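Local coordinates for galacto-N-biose/lacto-N-biose I transporter substrate-binding protein (Bifidobacterium longum, PDB 2Z8F) that binds galacto-N-biose and lacto-N-biose type sugars, here lacto-N-tetraose, as the solute-binding component of a bacterial ABC transporter, at residues A[175-180]-A[285-290]; A[229-234]-A[254-259]. One frame throughout, in Å; residues are numbered along the deposited sequence.

Contact 1. Residues A[175-180]-A[285-290]. With GAL (beta-D-galactopyranose), chain C; GAL (beta-D-galactopyranose), chain B; NAG (2-acetamido-2-deoxy-beta-D-glucopyranose), chain D.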
loop_
_atom_site.group_PDB
_atom_site.type_symbol
_atom_site.label_atom_id
_atom_site.label_comp_id
_atom_site.label_asym_id
_atom_site.label_seq_id
_atom_site.Cartn_x
_atom_site.Cartn_y
_atom_site.Cartn_z
ATOM N N PRO A 175 -0.857 8.033 12.657
ATOM C CA PRO A 175 -1.339 9.252 12.023
ATOM C C PRO A 175 -0.681 9.576 10.687
ATOM O O PRO A 175 -1.319 10.202 9.845
ATOM C CB PRO A 175 -1.048 10.348 13.072
ATOM C CG PRO A 175 -0.075 9.760 14.001
ATOM C CD PRO A 175 -0.195 8.285 13.957
ATOM N N ASP A 176 0.581 9.169 10.490
ATOM C CA ASP A 176 1.299 9.387 9.227
ATOM C C ASP A 176 0.910 8.393 8.113
ATOM O O ASP A 176 1.459 8.446 7.011
ATOM C CB ASP A 176 2.829 9.343 9.425
ATOM C CG ASP A 176 3.332 8.034 10.040
ATOM O OD1 ASP A 176 2.544 7.271 10.636
ATOM O OD2 ASP A 176 4.559 7.750 9.951
ATOM N N GLU A 177 -0.050 7.512 8.415
ATOM C CA GLU A 177 -0.551 6.531 7.451
ATOM C C GLU A 177 -2.051 6.610 7.355
ATOM O O GLU A 177 -2.671 5.741 6.733
ATOM C CB GLU A 177 -0.122 5.105 7.819
ATOM C CG GLU A 177 1.373 4.856 7.460
ATOM C CD GLU A 177 1.603 4.816 5.936
ATOM O OE1 GLU A 177 0.640 4.529 5.177
ATOM O OE2 GLU A 177 2.746 5.064 5.494
ATOM N N ALA A 178 -2.652 7.642 7.947
ATOM C CA ALA A 178 -4.139 7.720 7.881
ATOM C C ALA A 178 -4.641 7.731 6.427
ATOM O O ALA A 178 -5.633 7.055 6.087
ATOM C CB ALA A 178 -4.660 8.958 8.623
ATOM N N GLY A 179 -3.970 8.466 5.555
ATOM C CA GLY A 179 -4.418 8.563 4.146
ATOM C C GLY A 179 -4.379 7.260 3.345
ATOM O O GLY A 179 -5.019 7.167 2.284
ATOM N N ASN A 180 -3.582 6.287 3.817
ATOM C CA ASN A 180 -3.371 5.004 3.113
ATOM C C ASN A 180 -4.022 3.844 3.862
ATOM O O ASN A 180 -4.784 3.059 3.276
ATOM C CB ASN A 180 -1.856 4.728 2.910
ATOM C CG ASN A 180 -1.132 5.917 2.333
ATOM O OD1 ASN A 180 -1.584 6.516 1.358
ATOM N ND2 ASN A 180 0.017 6.272 2.934
ATOM N N GLY A 285 -9.256 -4.008 2.753
ATOM C CA GLY A 285 -9.169 -2.936 1.812
ATOM C C GLY A 285 -7.711 -2.718 1.460
ATOM O O GLY A 285 -6.854 -3.302 2.137
ATOM N N PRO A 286 -7.459 -1.918 0.406
ATOM C CA PRO A 286 -6.113 -1.664 -0.101
ATOM C C PRO A 286 -5.384 -0.587 0.684
ATOM O O PRO A 286 -5.958 0.456 1.016
ATOM C CB PRO A 286 -6.370 -1.190 -1.545
ATOM C CG PRO A 286 -7.716 -0.456 -1.449
ATOM C CD PRO A 286 -8.490 -1.243 -0.421
ATOM N N ASP A 287 -4.096 -0.816 0.936
ATOM C CA ASP A 287 -3.234 0.193 1.512
ATOM C C ASP A 287 -2.000 0.162 0.607
ATOM O O ASP A 287 -1.245 -0.794 0.621
ATOM C CB ASP A 287 -2.881 -0.194 2.948
ATOM C CG ASP A 287 -1.795 0.705 3.585
ATOM O OD1 ASP A 287 -1.161 1.540 2.878
ATOM O OD2 ASP A 287 -1.644 0.569 4.833
ATOM N N GLY A 288 -1.824 1.176 -0.225
ATOM C CA GLY A 288 -0.784 1.092 -1.259
ATOM C C GLY A 288 -1.014 -0.012 -2.291
ATOM O O GLY A 288 -2.157 -0.375 -2.615
ATOM N N GLY A 289 0.075 -0.573 -2.795
ATOM C CA GLY A 289 0.014 -1.389 -4.007
ATOM C C GLY A 289 0.321 -0.483 -5.188
ATOM O O GLY A 289 -0.193 0.668 -5.298
ATOM N N SER A 290 1.200 -0.962 -6.071
ATOM C CA SER A 290 1.695 -0.121 -7.144
ATOM C C SER A 290 1.769 -0.760 -8.522
ATOM O O SER A 290 1.883 -1.994 -8.661
ATOM C CB SER A 290 3.121 0.377 -6.790
ATOM O OG SER A 290 3.211 0.922 -5.473
HETATM C C1 GAL C . 4.556 0.911 -0.495
HETATM C C2 GAL C . 3.831 0.696 -1.820
HETATM C C3 GAL C . 3.851 -0.785 -2.160
HETATM C C4 GAL C . 5.299 -1.316 -2.156
HETATM C C5 GAL C . 5.967 -1.021 -0.810
HETATM C C6 GAL C . 7.446 -1.405 -0.784
HETATM O O2 GAL C . 2.480 1.108 -1.667
HETATM O O3 GAL C . 3.244 -0.943 -3.414
HETATM O O4 GAL C . 5.951 -0.689 -3.226
HETATM O O5 GAL C . 5.891 0.374 -0.535
HETATM O O6 GAL C . 7.904 -1.398 0.553
HETATM C C1 GAL B . 3.061 9.541 3.563
HETATM C C2 GAL B . 3.258 8.389 2.564
HETATM C C3 GAL B . 3.826 7.124 3.194
HETATM C C4 GAL B . 5.043 7.446 4.068
HETATM C C5 GAL B . 4.692 8.576 5.041
HETATM C C6 GAL B . 5.891 9.025 5.874
HETATM O O2 GAL B . 2.009 8.124 1.980
HETATM O O3 GAL B . 4.096 6.289 2.067
HETATM O O4 GAL B . 6.040 7.906 3.193
HETATM O O5 GAL B . 4.234 9.698 4.328
HETATM O O6 GAL B . 5.439 10.080 6.730
HETATM C C1 NAG D . 4.482 4.936 2.347
HETATM C C2 NAG D . 4.210 4.134 1.074
HETATM C C3 NAG D . 4.818 2.724 1.069
HETATM C C4 NAG D . 6.296 2.787 1.548
HETATM C C5 NAG D . 6.322 3.533 2.887
HETATM C C6 NAG D . 7.715 3.515 3.524
HETATM C C7 NAG D . 2.224 4.471 -0.253
HETATM C C8 NAG D . 0.728 4.326 -0.333
HETATM N N2 NAG D . 2.748 4.063 0.889
HETATM O O3 NAG D . 4.638 2.332 -0.285
HETATM O O4 NAG D . 6.766 1.477 1.748
HETATM O O5 NAG D . 5.868 4.854 2.651
HETATM O O6 NAG D . 8.587 4.254 2.706
HETATM O O7 NAG D . 2.842 4.911 -1.223
HETATM O O HOH W 1 1.223 2.968 2.964
HETATM O O HOH W 2 -0.024 2.013 5.982
HETATM O O HOH W 3 -6.170 3.301 0.539
#
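Asn180 meets Asp287 beside the bound oligosaccharide, and its side chain can be followed from its CB out to the sugar. This CB is the point of closest approach across the contact, 3.3 Å from OD1 of Asp287. From there CG turns back beside the backbone N, opposite the carbonyl carbon (chi1 -49°), and the amide leads away from Asp287 toward the sugar. CG lies 3.6 Å from the acetamido methyl C8 of the N-acetylglucosamine, and OD1 packs against the same methyl. At the tip, ND2 spends its two N-H groups on different partners: OE1 of Glu177 at 2.9 Å, nearly straight at 167°, and O2 of the chain B galactose, also at 2.9 Å. OE1 lies in the Asn180 amide plane, yet ND2 meets it from above the carboxylate plane, 43° out of it. These polar groups line the glycan pocket, which in this solute-binding-protein family lies in the cleft between two lobes. Held by two bonds, the Asn180 amide has little freedom to flip. The other Glu177 oxygen, OE2, accepts a hydrogen bond from NE1 of Trp231. OE1 faces Asp287 OD1 at 4.2 Å, a like-charge pair that probably raises the proton affinity of one carboxylate. Two waters sit between these acids, and water 1 accepts the N-H of the N-acetylglucosamine N2 at 2.8 Å, which ties the acetamido group into the same network. Water 3 links the backbone carbonyls, donating to Asn180 O at 3.1 Å and also to Pro286 O. Farther along 285-290, the backbone N of Gly289 donates to O2 of the chain C galactose, 3.1 Å away; a CB on Gly288 would clash with that same hydroxyl.

Contact 2. Residues A[229-234]-A[254-259]. With NAG (2-acetamido-2-deoxy-beta-D-glucopyranose), chain D; GAL (beta-D-galactopyranose), chain B.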
loop_
_atom_site.group_PDB
_atom_site.type_symbol
_atom_site.label_atom_id
_atom_site.label_comp_id
_atom_site.label_asym_id
_atom_site.label_seq_id
_atom_site.Cartn_x
_atom_site.Cartn_y
_atom_site.Cartn_z
ATOM N N PRO A 229 4.103 7.677 15.111
ATOM C CA PRO A 229 4.054 7.633 13.649
ATOM C C PRO A 229 4.751 6.366 13.146
ATOM O O PRO A 229 5.788 5.974 13.698
ATOM C CB PRO A 229 4.823 8.902 13.239
ATOM C CG PRO A 229 4.659 9.809 14.426
ATOM C CD PRO A 229 4.768 8.905 15.601
ATOM N N ARG A 230 4.172 5.705 12.144
ATOM C CA ARG A 230 4.657 4.393 11.680
ATOM C C ARG A 230 6.140 4.411 11.303
ATOM O O ARG A 230 6.879 3.437 11.532
ATOM C CB ARG A 230 3.833 3.979 10.448
ATOM C CG ARG A 230 4.279 2.693 9.746
ATOM C CD ARG A 230 4.201 1.482 10.657
ATOM N NE ARG A 230 4.634 0.265 9.987
ATOM C CZ ARG A 230 5.895 -0.117 9.851
ATOM N NH1 ARG A 230 6.887 0.632 10.339
ATOM N NH2 ARG A 230 6.163 -1.247 9.226
ATOM N N TRP A 231 6.545 5.516 10.702
ATOM C CA TRP A 231 7.876 5.601 10.100
ATOM C C TRP A 231 8.896 6.265 11.012
ATOM O O TRP A 231 10.050 6.447 10.614
ATOM C CB TRP A 231 7.790 6.199 8.683
ATOM C CG TRP A 231 6.788 5.389 7.866
ATOM C CD1 TRP A 231 5.533 5.777 7.496
ATOM C CD2 TRP A 231 6.937 4.024 7.427
ATOM N NE1 TRP A 231 4.893 4.744 6.845
ATOM C CE2 TRP A 231 5.732 3.659 6.781
ATOM C CE3 TRP A 231 7.967 3.076 7.522
ATOM C CZ2 TRP A 231 5.525 2.386 6.225
ATOM C CZ3 TRP A 231 7.774 1.813 6.963
ATOM C CH2 TRP A 231 6.556 1.482 6.321
ATOM N N ASP A 232 8.480 6.578 12.238
ATOM C CA ASP A 232 9.382 7.114 13.277
ATOM C C ASP A 232 10.096 6.017 14.070
ATOM O O ASP A 232 9.548 4.940 14.287
ATOM C CB ASP A 232 8.598 8.013 14.237
ATOM C CG ASP A 232 8.382 9.407 13.681
ATOM O OD1 ASP A 232 8.837 9.686 12.542
ATOM O OD2 ASP A 232 7.760 10.234 14.386
ATOM N N PRO A 233 11.338 6.290 14.540
ATOM C CA PRO A 233 12.028 5.330 15.401
ATOM C C PRO A 233 11.238 4.884 16.637
ATOM O O PRO A 233 11.454 3.779 17.137
ATOM C CB PRO A 233 13.305 6.095 15.825
ATOM C CG PRO A 233 13.520 7.074 14.718
ATOM C CD PRO A 233 12.165 7.471 14.234
ATOM N N SER A 234 10.340 5.740 17.129
ATOM C CA SER A 234 9.478 5.395 18.261
ATOM C C SER A 234 8.566 4.193 17.930
ATOM O O SER A 234 8.265 3.372 18.802
ATOM C CB SER A 234 8.657 6.604 18.703
ATOM O OG SER A 234 7.842 7.091 17.647
ATOM N N ALA A 254 5.666 -6.940 5.758
ATOM C CA ALA A 254 6.181 -8.068 6.534
ATOM C C ALA A 254 7.697 -7.969 6.779
ATOM O O ALA A 254 8.112 -7.986 7.938
ATOM C CB ALA A 254 5.796 -9.418 5.894
ATOM N N PRO A 255 8.500 -7.871 5.710
ATOM C CA PRO A 255 9.955 -7.838 5.993
ATOM C C PRO A 255 10.387 -6.553 6.678
ATOM O O PRO A 255 11.366 -6.542 7.447
ATOM C CB PRO A 255 10.579 -7.923 4.606
ATOM C CG PRO A 255 9.528 -7.332 3.671
ATOM C CD PRO A 255 8.212 -7.795 4.262
ATOM N N LEU A 256 9.675 -5.466 6.412
ATOM C CA LEU A 256 9.961 -4.187 7.068
ATOM C C LEU A 256 9.759 -4.274 8.575
ATOM O O LEU A 256 10.593 -3.826 9.375
ATOM C CB LEU A 256 9.077 -3.096 6.462
ATOM C CG LEU A 256 9.066 -2.967 4.924
ATOM C CD1 LEU A 256 8.167 -1.786 4.524
ATOM C CD2 LEU A 256 10.474 -2.802 4.319
ATOM N N PHE A 257 8.612 -4.845 8.952
ATOM C CA PHE A 257 8.255 -5.083 10.327
ATOM C C PHE A 257 9.270 -5.995 11.016
ATOM O O PHE A 257 9.673 -5.732 12.167
ATOM C CB PHE A 257 6.832 -5.672 10.363
ATOM C CG PHE A 257 6.197 -5.661 11.728
ATOM C CD1 PHE A 257 5.417 -4.564 12.134
ATOM C CD2 PHE A 257 6.349 -6.743 12.589
ATOM C CE1 PHE A 257 4.816 -4.565 13.411
ATOM C CE2 PHE A 257 5.763 -6.751 13.862
ATOM C CZ PHE A 257 4.994 -5.666 14.264
ATOM N N MET A 258 9.707 -7.035 10.303
ATOM C CA MET A 258 10.690 -7.992 10.824
ATOM C C MET A 258 11.975 -7.277 11.151
ATOM O O MET A 258 12.482 -7.408 12.265
ATOM C CB MET A 258 10.976 -9.078 9.800
ATOM C CG MET A 258 9.905 -10.146 9.776
ATOM S SD MET A 258 10.068 -11.250 8.370
ATOM C CE MET A 258 11.805 -11.721 8.595
ATOM N N THR A 259 12.469 -6.496 10.194
ATOM C CA THR A 259 13.689 -5.687 10.399
ATOM C C THR A 259 13.512 -4.714 11.564
ATOM O O THR A 259 14.403 -4.599 12.414
ATOM C CB THR A 259 14.106 -4.926 9.137
ATOM O OG1 THR A 259 14.432 -5.856 8.093
ATOM C CG2 THR A 259 15.339 -4.044 9.411
HETATM C C1 NAG D . 4.482 4.936 2.347
HETATM C C2 NAG D . 4.210 4.134 1.074
HETATM C C3 NAG D . 4.818 2.724 1.069
HETATM C C4 NAG D . 6.296 2.787 1.548
HETATM C C5 NAG D . 6.322 3.533 2.887
HETATM C C6 NAG D . 7.715 3.515 3.524
HETATM C C7 NAG D . 2.224 4.471 -0.253
HETATM C C8 NAG D . 0.728 4.326 -0.333
HETATM N N2 NAG D . 2.748 4.063 0.889
HETATM O O3 NAG D . 4.638 2.332 -0.285
HETATM O O4 NAG D . 6.766 1.477 1.748
HETATM O O5 NAG D . 5.868 4.854 2.651
HETATM O O6 NAG D . 8.587 4.254 2.706
HETATM O O7 NAG D . 2.842 4.911 -1.223
HETATM C C1 GAL B . 3.061 9.541 3.563
HETATM C C2 GAL B . 3.258 8.389 2.564
HETATM C C3 GAL B . 3.826 7.124 3.194
HETATM C C4 GAL B . 5.043 7.446 4.068
HETATM C C5 GAL B . 4.692 8.576 5.041
HETATM C C6 GAL B . 5.891 9.025 5.874
HETATM O O2 GAL B . 2.009 8.124 1.980
HETATM O O3 GAL B . 4.096 6.289 2.067
HETATM O O4 GAL B . 6.040 7.906 3.193
HETATM O O5 GAL B . 4.234 9.698 4.328
HETATM O O6 GAL B . 5.439 10.080 6.730
HETATM O O HOH W 4 9.090 -0.821 9.290
#
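Arg230 reaches across to Leu256 and Phe257 from a type I beta turn that begins at Pro229 and is closed by the Asp232 N to Pro229 O bond of 3.1 Å. Its CG stands opposite the backbone N (chi1 175°), and the bend at the next torsion (chi2 61°) lays the chain under the indole of Trp231. NH2 comes to the edge of the Phe257 ring, 4.5 Å from CD1, and packs obliquely by Leu256 CB at 4.4 Å. NH1 donates to water 4 at 2.8 Å, which lies in the guanidinium plane and makes a weak bond to the carbonyl of Leu256. NE is paired with Glu253 in a salt bridge, so the charge has its counterion just before helix 254-261. Next in sequence, Trp231 forms the middle layer of a sandwich: its CH2 lies 3.9 Å above the guanidinium plane of Arg230, over the centre, while its opposite face takes the sugar. This is the aromatic platform familiar from carbohydrate-binding proteins, here with C5 and C6 of the N-acetylglucosamine over the ring face. CZ2 sits 3.6 Å from that C5, consistent with a CH-pi contact, whereas C6 of the chain B galactose only comes close to CD1, also at 3.6 Å. A leucine in place of Trp231 would probably leave the N-acetylglucosamine without its flat platform, Glu177 OE2 without its NE1 partner and one face of the Arg230 guanidinium without its cover. At the far corner of the indole, CH2 meets CD1 of Leu256 at 4.1 Å, in an edge contact between apolar groups. Leu256 also touches the terminal galactose, while the Phe257 ring packs edge-to-face with Trp269 and Phe135.

Overall arrangement
Contacts 1 and 2 are both partly buried, but contact 1 lies close to the middle of the chain, its centre about 5 Å from the chain centre, whereas that of contact 2 is about 14 Å away. Their own centres stand about 15 Å apart, and both touch the chain B galactose and the N-acetylglucosamine. Their chemistry differs: 175-180 with 285-290 is polar, carried by waters and carboxylates, and 229-234 with 254-259 is largely aromatic and apolar around a guanidinium. Asp176 joins the two, its OD1 lying 2.7 Å from Arg230 N in a probable hydrogen bond. Helix 178-187 serves the first, helix 254-261 the second.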